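Local coordinates for cytosolic IMP-GMP specific 5'-nucleotidase (Legionella pneumophila subsp. pneumophila, PDB 4OHF), which probably hydrolyses purine nucleoside 5'-monophosphates such as IMP and GMP as a magnesium-dependent 5'-nucleotidase with a HAD-like fold, at residues T243-L255 with Y306-W318. Numbering follows the deposited sequence.
Sequences TLANKPRFFYDNL and YGDILRLKKDCNW. With PO4 (phosphate ion), chain I; PO4 (phosphate ion), chain H.
Lys247 runs alongside the ring of Tyr306 and meets it obliquely, its CB 3.5 Å from Tyr306 CE1, and its chain, bent at chi3, brings the ammonium group beside the phenol oxygen, with Lys247 NZ 2.8 Å from Tyr306 OH. Lys247 NZ donates to O4 of the chain H phosphate at 2.8 Å. It also bonds to Leu208 O and Tyr300 OH and, weakly, to the magnesium ligand Asp23; Tyr306 OH bonds to Tyr300 OH as well. Pro248, which follows a cis peptide bond, rests its CB on the root of the same tyrosine, 3.5 Å from Tyr306 CB, and also touches Leu312 CD1. Phe250 sends CE2 to Trp318 CH2. Phe251 fills the middle: with CG anti to its carbonyl carbon (chi1 -63°), the ring reaches between Tyr306, Leu312, Cys316 and Trp318. Its edge points at the indole in an offset edge-to-face pair, planes at 84°, with Phe251 CE2 3.8 Å from Trp318 CZ3. Toward Tyr306 the rings meet obliquely, and Cys316 SG makes a sulfur-aromatic contact 4.0 Å from Phe251 CD2. Tyr252 meets a charge instead: the guanidinium of Arg311, on a side chain extended from CG to NE, lies over one face of its ring in a cation-pi contact, planes 39° apart. A salt bridge from Arg311 NH1 to Asp315 OD1, 3.0 Å long, holds that group in place, while Asp315 CB packs on Tyr252 CB. Packed aromatic side chains thus join the short helix 249-252 to helix 309-315, with the Arg311-Asp315 pair beside Tyr252. The Lys247 side chain lies about 5 Å from the bound magnesium ion at the nearest atoms, consistent with its being the phosphate-binding lysine of the HAD active site, its cationic end set by several oxygen partners.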
ATOM      1  N   THR B 243     -12.973  15.449 -26.687  1.00 42.64           N
ATOM      2  CA  THR B 243     -12.683  16.570 -25.804  1.00 41.27           C
ATOM      3  C   THR B 243     -12.938  16.306 -24.313  1.00 41.86           C
ATOM      4  O   THR B 243     -13.664  15.375 -23.952  1.00 40.73           O
ATOM      5  CB  THR B 243     -13.477  17.774 -26.262  1.00 40.65           C
ATOM      6  OG1 THR B 243     -14.876  17.488 -26.153  1.00 42.43           O
ATOM      7  CG2 THR B 243     -13.157  18.067 -27.714  1.00 39.91           C
ATOM      8  N   LEU B 244     -12.350  17.146 -23.455  1.00 42.88           N
ATOM      9  CA  LEU B 244     -12.443  16.973 -22.008  1.00 42.54           C
ATOM     10  C   LEU B 244     -12.211  15.474 -21.788  1.00 43.50           C
ATOM     11  O   LEU B 244     -12.954  14.792 -21.076  1.00 43.38           O
ATOM     12  CB  LEU B 244     -13.815  17.405 -21.485  1.00 43.30           C
ATOM     13  CG  LEU B 244     -14.011  18.903 -21.203  1.00 45.93           C
ATOM     14  CD1 LEU B 244     -15.451  19.160 -20.783  1.00 44.75           C
ATOM     15  CD2 LEU B 244     -13.056  19.373 -20.109  1.00 43.41           C
ATOM     16  N   ALA B 245     -11.164  14.972 -22.434  1.00 41.73           N
ATOM     17  CA  ALA B 245     -10.821  13.566 -22.372  1.00 42.03           C
ATOM     18  C   ALA B 245     -10.571  13.095 -20.961  1.00 41.41           C
ATOM     19  O   ALA B 245     -10.825  11.945 -20.632  1.00 41.42           O
ATOM     20  CB  ALA B 245      -9.603  13.290 -23.238  1.00 40.92           C
ATOM     21  N   ASN B 246     -10.072  13.993 -20.132  1.00 41.76           N
ATOM     22  CA  ASN B 246      -9.777  13.665 -18.748  1.00 42.86           C
ATOM     23  C   ASN B 246      -8.659  12.610 -18.646  1.00 42.18           C
ATOM     24  O   ASN B 246      -8.807  11.573 -17.994  1.00 42.94           O
ATOM     25  CB  ASN B 246     -11.050  13.185 -18.037  1.00 41.76           C
ATOM     26  CG  ASN B 246     -10.944  13.255 -16.520  1.00 42.30           C
ATOM     27  OD1 ASN B 246     -11.896  12.936 -15.818  1.00 42.21           O
ATOM     28  ND2 ASN B 246      -9.787  13.681 -16.010  1.00 43.63           N
ATOM     29  N   LYS B 247      -7.546  12.883 -19.313  1.00 40.65           N
ATOM     30  CA  LYS B 247      -6.391  12.003 -19.251  1.00 40.19           C
ATOM     31  C   LYS B 247      -5.712  12.331 -17.911  1.00 39.49           C
ATOM     32  O   LYS B 247      -5.824  13.450 -17.404  1.00 39.93           O
ATOM     33  CB  LYS B 247      -5.441  12.307 -20.412  1.00 39.58           C
ATOM     34  CG  LYS B 247      -5.996  11.964 -21.780  1.00 41.15           C
ATOM     35  CD  LYS B 247      -5.110  12.515 -22.908  1.00 41.42           C
ATOM     36  CE  LYS B 247      -5.131  14.055 -22.918  1.00 41.75           C
ATOM     37  NZ  LYS B 247      -4.295  14.656 -23.996  1.00 39.61           N
ATOM     38  N   PRO B 248      -4.968  11.382 -17.340  1.00 36.26           N
ATOM     39  CA  PRO B 248      -4.695  10.035 -17.833  1.00 36.99           C
ATOM     40  C   PRO B 248      -5.839   9.049 -17.650  1.00 38.48           C
ATOM     41  O   PRO B 248      -5.877   8.000 -18.312  1.00 38.92           O
ATOM     42  CB  PRO B 248      -3.471   9.629 -17.027  1.00 36.29           C
ATOM     43  CG  PRO B 248      -3.760  10.265 -15.700  1.00 37.13           C
ATOM     44  CD  PRO B 248      -4.237  11.648 -16.092  1.00 34.44           C
ATOM     45  N   ARG B 249      -6.765   9.370 -16.753  1.00 39.69           N
ATOM     46  CA  ARG B 249      -7.881   8.470 -16.476  1.00 39.17           C
ATOM     47  C   ARG B 249      -8.595   7.977 -17.719  1.00 39.79           C
ATOM     48  O   ARG B 249      -9.154   6.878 -17.714  1.00 42.74           O
ATOM     49  CB  ARG B 249      -8.872   9.112 -15.497  1.00 39.99           C
ATOM     50  CG  ARG B 249      -8.402   9.032 -14.053  1.00 41.45           C
ATOM     51  CD  ARG B 249      -9.515   9.321 -13.064  1.00 44.15           C
ATOM     52  NE  ARG B 249      -9.880  10.725 -13.054  1.00 46.93           N
ATOM     53  CZ  ARG B 249     -10.694  11.280 -12.162  1.00 49.59           C
ATOM     54  NH1 ARG B 249     -10.959  12.583 -12.241  1.00 51.21           N
ATOM     55  NH2 ARG B 249     -11.238  10.542 -11.199  1.00 46.51           N
ATOM     56  N   PHE B 250      -8.587   8.765 -18.789  1.00 37.48           N
ATOM     57  CA  PHE B 250      -9.228   8.313 -20.017  1.00 36.52           C
ATOM     58  C   PHE B 250      -8.632   6.960 -20.449  1.00 38.49           C
ATOM     59  O   PHE B 250      -9.335   6.081 -20.944  1.00 38.57           O
ATOM     60  CB  PHE B 250      -9.004   9.303 -21.153  1.00 33.91           C
ATOM     61  CG  PHE B 250      -9.454   8.789 -22.506  1.00 34.93           C
ATOM     62  CD1 PHE B 250     -10.717   9.117 -23.015  1.00 34.58           C
ATOM     63  CD2 PHE B 250      -8.628   7.960 -23.261  1.00 34.16           C
ATOM     64  CE1 PHE B 250     -11.148   8.628 -24.253  1.00 29.78           C
ATOM     65  CE2 PHE B 250      -9.045   7.467 -24.488  1.00 34.00           C
ATOM     66  CZ  PHE B 250     -10.317   7.803 -24.987  1.00 33.96           C
ATOM     67  N   PHE B 251      -7.325   6.816 -20.276  1.00 39.48           N
ATOM     68  CA  PHE B 251      -6.622   5.609 -20.663  1.00 39.69           C
ATOM     69  C   PHE B 251      -6.914   4.380 -19.805  1.00 41.25           C
ATOM     70  O   PHE B 251      -7.029   3.283 -20.330  1.00 40.19           O
ATOM     71  CB  PHE B 251      -5.112   5.868 -20.660  1.00 37.68           C
ATOM     72  CG  PHE B 251      -4.678   6.905 -21.641  1.00 36.62           C
ATOM     73  CD1 PHE B 251      -4.213   8.144 -21.209  1.00 36.27           C
ATOM     74  CD2 PHE B 251      -4.747   6.655 -23.005  1.00 35.52           C
ATOM     75  CE1 PHE B 251      -3.823   9.118 -22.123  1.00 33.93           C
ATOM     76  CE2 PHE B 251      -4.363   7.616 -23.926  1.00 36.20           C
ATOM     77  CZ  PHE B 251      -3.897   8.853 -23.485  1.00 35.69           C
ATOM     78  N   TYR B 252      -7.044   4.554 -18.494  1.00 42.91           N
ATOM     79  CA  TYR B 252      -7.265   3.399 -17.628  1.00 45.28           C
ATOM     80  C   TYR B 252      -8.575   3.331 -16.859  1.00 46.11           C
ATOM     81  O   TYR B 252      -8.931   2.269 -16.342  1.00 48.64           O
ATOM     82  CB  TYR B 252      -6.103   3.269 -16.632  1.00 44.54           C
ATOM     83  CG  TYR B 252      -5.897   4.485 -15.756  1.00 41.54           C
ATOM     84  CD1 TYR B 252      -4.825   5.357 -15.978  1.00 41.08           C
ATOM     85  CD2 TYR B 252      -6.758   4.755 -14.697  1.00 41.00           C
ATOM     86  CE1 TYR B 252      -4.613   6.465 -15.161  1.00 39.13           C
ATOM     87  CE2 TYR B 252      -6.557   5.867 -13.868  1.00 41.28           C
ATOM     88  CZ  TYR B 252      -5.480   6.715 -14.111  1.00 41.35           C
ATOM     89  OH  TYR B 252      -5.273   7.809 -13.308  1.00 42.84           O
ATOM     90  N   ASP B 253      -9.289   4.445 -16.764  1.00 45.38           N
ATOM     91  CA  ASP B 253     -10.548   4.453 -16.034  1.00 43.55           C
ATOM     92  C   ASP B 253     -11.708   3.982 -16.911  1.00 44.15           C
ATOM     93  O   ASP B 253     -11.485   3.418 -17.983  1.00 44.45           O
ATOM     94  CB  ASP B 253     -10.808   5.847 -15.487  1.00 42.88           C
ATOM     95  CG  ASP B 253     -11.492   5.815 -14.142  1.00 43.76           C
ATOM     96  OD1 ASP B 253     -11.110   6.606 -13.242  1.00 42.13           O
ATOM     97  OD2 ASP B 253     -12.419   4.984 -13.995  1.00 45.14           O
ATOM     98  N   ASN B 254     -12.942   4.194 -16.465  1.00 44.58           N
ATOM     99  CA  ASN B 254     -14.097   3.748 -17.241  1.00 46.40           C
ATOM    100  C   ASN B 254     -15.187   4.818 -17.370  1.00 46.81           C
ATOM    101  O   ASN B 254     -16.378   4.502 -17.466  1.00 47.56           O
ATOM    102  CB  ASN B 254     -14.689   2.502 -16.601  1.00 47.30           C
ATOM    103  CG  ASN B 254     -15.172   2.760 -15.190  1.00 52.92           C
ATOM    104  OD1 ASN B 254     -15.733   1.877 -14.544  1.00 56.14           O
ATOM    105  ND2 ASN B 254     -14.961   3.984 -14.702  1.00 53.44           N
ATOM    106  N   LEU B 255     -14.775   6.080 -17.359  1.00 45.17           N
ATOM    107  CA  LEU B 255     -15.697   7.192 -17.492  1.00 44.07           C
ATOM    108  C   LEU B 255     -16.409   7.072 -18.849  1.00 44.92           C
ATOM    109  O   LEU B 255     -15.826   6.610 -19.826  1.00 43.82           O
ATOM    110  CB  LEU B 255     -14.897   8.492 -17.365  1.00 42.65           C
ATOM    111  CG  LEU B 255     -14.031   8.447 -16.092  1.00 42.13           C
ATOM    112  CD1 LEU B 255     -13.194   9.703 -15.947  1.00 39.36           C
ATOM    113  CD2 LEU B 255     -14.942   8.264 -14.865  1.00 40.76           C
ATOM    114  N   TYR B 306       2.098  11.222 -18.294  1.00 68.76           N
ATOM    115  CA  TYR B 306       0.947  11.209 -17.380  1.00 73.74           C
ATOM    116  C   TYR B 306       1.220  10.537 -16.036  1.00 75.12           C
ATOM    117  O   TYR B 306       0.725   9.438 -15.768  1.00 77.02           O
ATOM    118  CB  TYR B 306      -0.254  10.521 -18.054  1.00 75.35           C
ATOM    119  CG  TYR B 306      -0.889  11.363 -19.133  1.00 76.50           C
ATOM    120  CD1 TYR B 306      -1.650  12.479 -18.801  1.00 76.49           C
ATOM    121  CD2 TYR B 306      -0.660  11.095 -20.486  1.00 77.27           C
ATOM    122  CE1 TYR B 306      -2.164  13.320 -19.780  1.00 77.22           C
ATOM    123  CE2 TYR B 306      -1.169  11.936 -21.483  1.00 77.81           C
ATOM    124  CZ  TYR B 306      -1.920  13.050 -21.113  1.00 77.78           C
ATOM    125  OH  TYR B 306      -2.408  13.919 -22.058  1.00 78.23           O
ATOM    126  N   GLY B 307       2.000  11.198 -15.192  1.00 75.52           N
ATOM    127  CA  GLY B 307       2.297  10.641 -13.891  1.00 76.19           C
ATOM    128  C   GLY B 307       2.838   9.227 -13.928  1.00 77.30           C
ATOM    129  O   GLY B 307       3.909   8.987 -14.493  1.00 79.18           O
ATOM    130  N   ASP B 308       2.096   8.286 -13.339  1.00 76.78           N
ATOM    131  CA  ASP B 308       2.530   6.889 -13.276  1.00 76.07           C
ATOM    132  C   ASP B 308       2.488   6.140 -14.602  1.00 74.83           C
ATOM    133  O   ASP B 308       1.417   5.816 -15.120  1.00 74.01           O
ATOM    134  CB  ASP B 308       1.711   6.123 -12.239  1.00 77.86           C
ATOM    135  CG  ASP B 308       2.186   4.689 -12.070  1.00 79.40           C
ATOM    136  OD1 ASP B 308       3.404   4.484 -11.871  1.00 79.66           O
ATOM    137  OD2 ASP B 308       1.344   3.767 -12.131  1.00 79.73           O
ATOM    138  N   ILE B 309       3.678   5.847 -15.120  1.00 73.18           N
ATOM    139  CA  ILE B 309       3.844   5.155 -16.389  1.00 71.84           C
ATOM    140  C   ILE B 309       3.365   3.708 -16.320  1.00 71.51           C
ATOM    141  O   ILE B 309       2.832   3.173 -17.286  1.00 71.05           O
ATOM    142  CB  ILE B 309       5.333   5.179 -16.819  1.00 71.13           C
ATOM    143  CG1 ILE B 309       5.879   6.610 -16.726  1.00 70.31           C
ATOM    144  CG2 ILE B 309       5.480   4.655 -18.235  1.00 69.74           C
ATOM    145  CD1 ILE B 309       7.340   6.755 -17.132  1.00 70.21           C
ATOM    146  N   LEU B 310       3.552   3.081 -15.167  1.00 72.35           N
ATOM    147  CA  LEU B 310       3.157   1.690 -14.969  1.00 73.20           C
ATOM    148  C   LEU B 310       1.645   1.471 -15.014  1.00 73.10           C
ATOM    149  O   LEU B 310       1.146   0.685 -15.826  1.00 72.43           O
ATOM    150  CB  LEU B 310       3.732   1.179 -13.637  1.00 74.27           C
ATOM    151  CG  LEU B 310       3.524  -0.278 -13.182  1.00 75.82           C
ATOM    152  CD1 LEU B 310       2.187  -0.410 -12.434  1.00 75.75           C
ATOM    153  CD2 LEU B 310       3.603  -1.229 -14.388  1.00 74.33           C
ATOM    154  N   ARG B 311       0.917   2.161 -14.140  1.00 73.07           N
ATOM    155  CA  ARG B 311      -0.534   2.030 -14.092  1.00 73.08           C
ATOM    156  C   ARG B 311      -1.166   2.305 -15.451  1.00 72.42           C
ATOM    157  O   ARG B 311      -2.182   1.710 -15.802  1.00 73.78           O
ATOM    158  CB  ARG B 311      -1.109   2.986 -13.043  1.00 73.75           C
ATOM    159  CG  ARG B 311      -2.615   3.128 -13.074  1.00 74.48           C
ATOM    160  CD  ARG B 311      -3.102   3.887 -11.846  1.00 76.42           C
ATOM    161  NE  ARG B 311      -4.558   4.042 -11.802  1.00 77.06           N
ATOM    162  CZ  ARG B 311      -5.431   3.113 -12.183  1.00 77.52           C
ATOM    163  NH1 ARG B 311      -5.013   1.945 -12.657  1.00 78.18           N
ATOM    164  NH2 ARG B 311      -6.732   3.339 -12.072  1.00 78.64           N
ATOM    165  N   LEU B 312      -0.546   3.197 -16.219  1.00 70.85           N
ATOM    166  CA  LEU B 312      -1.049   3.562 -17.533  1.00 68.97           C
ATOM    167  C   LEU B 312      -0.720   2.538 -18.624  1.00 67.91           C
ATOM    168  O   LEU B 312      -1.593   2.160 -19.400  1.00 67.73           O
ATOM    169  CB  LEU B 312      -0.511   4.935 -17.921  1.00 67.71           C
ATOM    170  CG  LEU B 312      -1.245   5.666 -19.044  1.00 66.74           C
ATOM    171  CD1 LEU B 312      -0.840   7.129 -19.017  1.00 66.57           C
ATOM    172  CD2 LEU B 312      -0.928   5.030 -20.391  1.00 66.19           C
ATOM    173  N   LYS B 313       0.530   2.095 -18.695  1.00 66.83           N
ATOM    174  CA  LYS B 313       0.908   1.116 -19.708  1.00 66.20           C
ATOM    175  C   LYS B 313       0.368  -0.264 -19.330  1.00 66.11           C
ATOM    176  O   LYS B 313       0.344  -1.173 -20.157  1.00 66.42           O
ATOM    177  CB  LYS B 313       2.438   1.044 -19.871  1.00 64.19           C
ATOM    178  CG  LYS B 313       3.116   2.361 -20.238  1.00 63.69           C
ATOM    179  CD  LYS B 313       2.764   2.856 -21.636  1.00 63.05           C
ATOM    180  CE  LYS B 313       3.460   2.048 -22.707  1.00 61.98           C
ATOM    181  NZ  LYS B 313       2.979   2.420 -24.065  1.00 59.54           N
ATOM    182  N   LYS B 314      -0.077  -0.415 -18.087  1.00 66.43           N
ATOM    183  CA  LYS B 314      -0.603  -1.697 -17.616  1.00 66.54           C
ATOM    184  C   LYS B 314      -2.066  -1.930 -17.992  1.00 65.20           C
ATOM    185  O   LYS B 314      -2.454  -3.038 -18.355  1.00 65.04           O
ATOM    186  CB  LYS B 314      -0.464  -1.800 -16.094  1.00 68.70           C
ATOM    187  CG  LYS B 314      -0.916  -3.136 -15.523  1.00 72.34           C
ATOM    188  CD  LYS B 314      -0.985  -3.136 -13.997  1.00 74.23           C
ATOM    189  CE  LYS B 314      -2.195  -2.359 -13.482  1.00 75.60           C
ATOM    190  NZ  LYS B 314      -2.270  -2.349 -11.988  1.00 76.39           N
ATOM    191  N   ASP B 315      -2.877  -0.883 -17.911  1.00 63.38           N
ATOM    192  CA  ASP B 315      -4.296  -1.016 -18.212  1.00 62.26           C
ATOM    193  C   ASP B 315      -4.711  -0.472 -19.562  1.00 60.33           C
ATOM    194  O   ASP B 315      -5.899  -0.442 -19.868  1.00 60.55           O
ATOM    195  CB  ASP B 315      -5.125  -0.312 -17.141  1.00 63.92           C
ATOM    196  CG  ASP B 315      -4.826  -0.809 -15.749  1.00 66.01           C
ATOM    197  OD1 ASP B 315      -5.175  -0.090 -14.787  1.00 66.56           O
ATOM    198  OD2 ASP B 315      -4.253  -1.915 -15.620  1.00 67.46           O
ATOM    199  N   CYS B 316      -3.762  -0.025 -20.375  1.00 57.83           N
ATOM    200  CA  CYS B 316      -4.142   0.512 -21.665  1.00 54.96           C
ATOM    201  C   CYS B 316      -3.808  -0.431 -22.810  1.00 55.61           C
ATOM    202  O   CYS B 316      -4.699  -1.101 -23.342  1.00 57.79           O
ATOM    203  CB  CYS B 316      -3.486   1.866 -21.898  1.00 53.91           C
ATOM    204  SG  CYS B 316      -4.180   2.732 -23.311  1.00 44.55           S
ATOM    205  N   ASN B 317      -2.535  -0.464 -23.183  1.00 52.55           N
ATOM    206  CA  ASN B 317      -1.998  -1.316 -24.253  1.00 51.58           C
ATOM    207  C   ASN B 317      -1.876  -0.658 -25.630  1.00 49.10           C
ATOM    208  O   ASN B 317      -1.550  -1.316 -26.624  1.00 46.21           O
ATOM    209  CB  ASN B 317      -2.734  -2.677 -24.342  1.00 52.51           C
ATOM    210  CG  ASN B 317      -3.899  -2.679 -25.320  1.00 54.69           C
ATOM    211  OD1 ASN B 317      -4.427  -3.739 -25.659  1.00 54.56           O
ATOM    212  ND2 ASN B 317      -4.315  -1.501 -25.769  1.00 57.81           N
ATOM    213  N   TRP B 318      -2.121   0.650 -25.666  1.00 47.70           N
ATOM    214  CA  TRP B 318      -1.974   1.449 -26.885  1.00 44.95           C
ATOM    215  C   TRP B 318      -0.486   1.781 -27.000  1.00 42.51           C
ATOM    216  O   TRP B 318       0.211   1.891 -25.989  1.00 40.31           O
ATOM    217  CB  TRP B 318      -2.695   2.793 -26.748  1.00 46.09           C
ATOM    218  CG  TRP B 318      -4.173   2.816 -26.949  1.00 48.04           C
ATOM    219  CD1 TRP B 318      -5.018   1.748 -27.069  1.00 46.74           C
ATOM    220  CD2 TRP B 318      -4.987   3.989 -27.049  1.00 46.43           C
ATOM    221  NE1 TRP B 318      -6.308   2.190 -27.237  1.00 47.29           N
ATOM    222  CE2 TRP B 318      -6.316   3.562 -27.229  1.00 46.39           C
ATOM    223  CE3 TRP B 318      -4.715   5.362 -27.004  1.00 45.07           C
ATOM    224  CZ2 TRP B 318      -7.380   4.459 -27.365  1.00 46.22           C
ATOM    225  CZ3 TRP B 318      -5.770   6.253 -27.137  1.00 46.30           C
ATOM    226  CH2 TRP B 318      -7.088   5.796 -27.316  1.00 44.99           C
TER
HETATM  227  P   PO4 I 502       5.193   1.446 -26.226  1.00 68.79           P
HETATM  228  O1  PO4 I 502       4.264   2.044 -27.218  1.00 66.49           O
HETATM  229  O2  PO4 I 502       5.930   2.525 -25.524  1.00 70.31           O
HETATM  230  O3  PO4 I 502       6.157   0.561 -26.924  1.00 71.75           O
HETATM  231  O4  PO4 I 502       4.427   0.650 -25.238  1.00 69.89           O
HETATM  232  P   PO4 H 501      -4.476  18.651 -24.294  1.00 42.93           P
HETATM  233  O1  PO4 H 501      -5.102  19.728 -23.480  1.00 41.46           O
HETATM  234  O2  PO4 H 501      -3.004  18.731 -24.192  1.00 42.08           O
HETATM  235  O3  PO4 H 501      -4.879  18.809 -25.718  1.00 38.19           O
HETATM  236  O4  PO4 H 501      -4.918  17.330 -23.782  1.00 45.64           O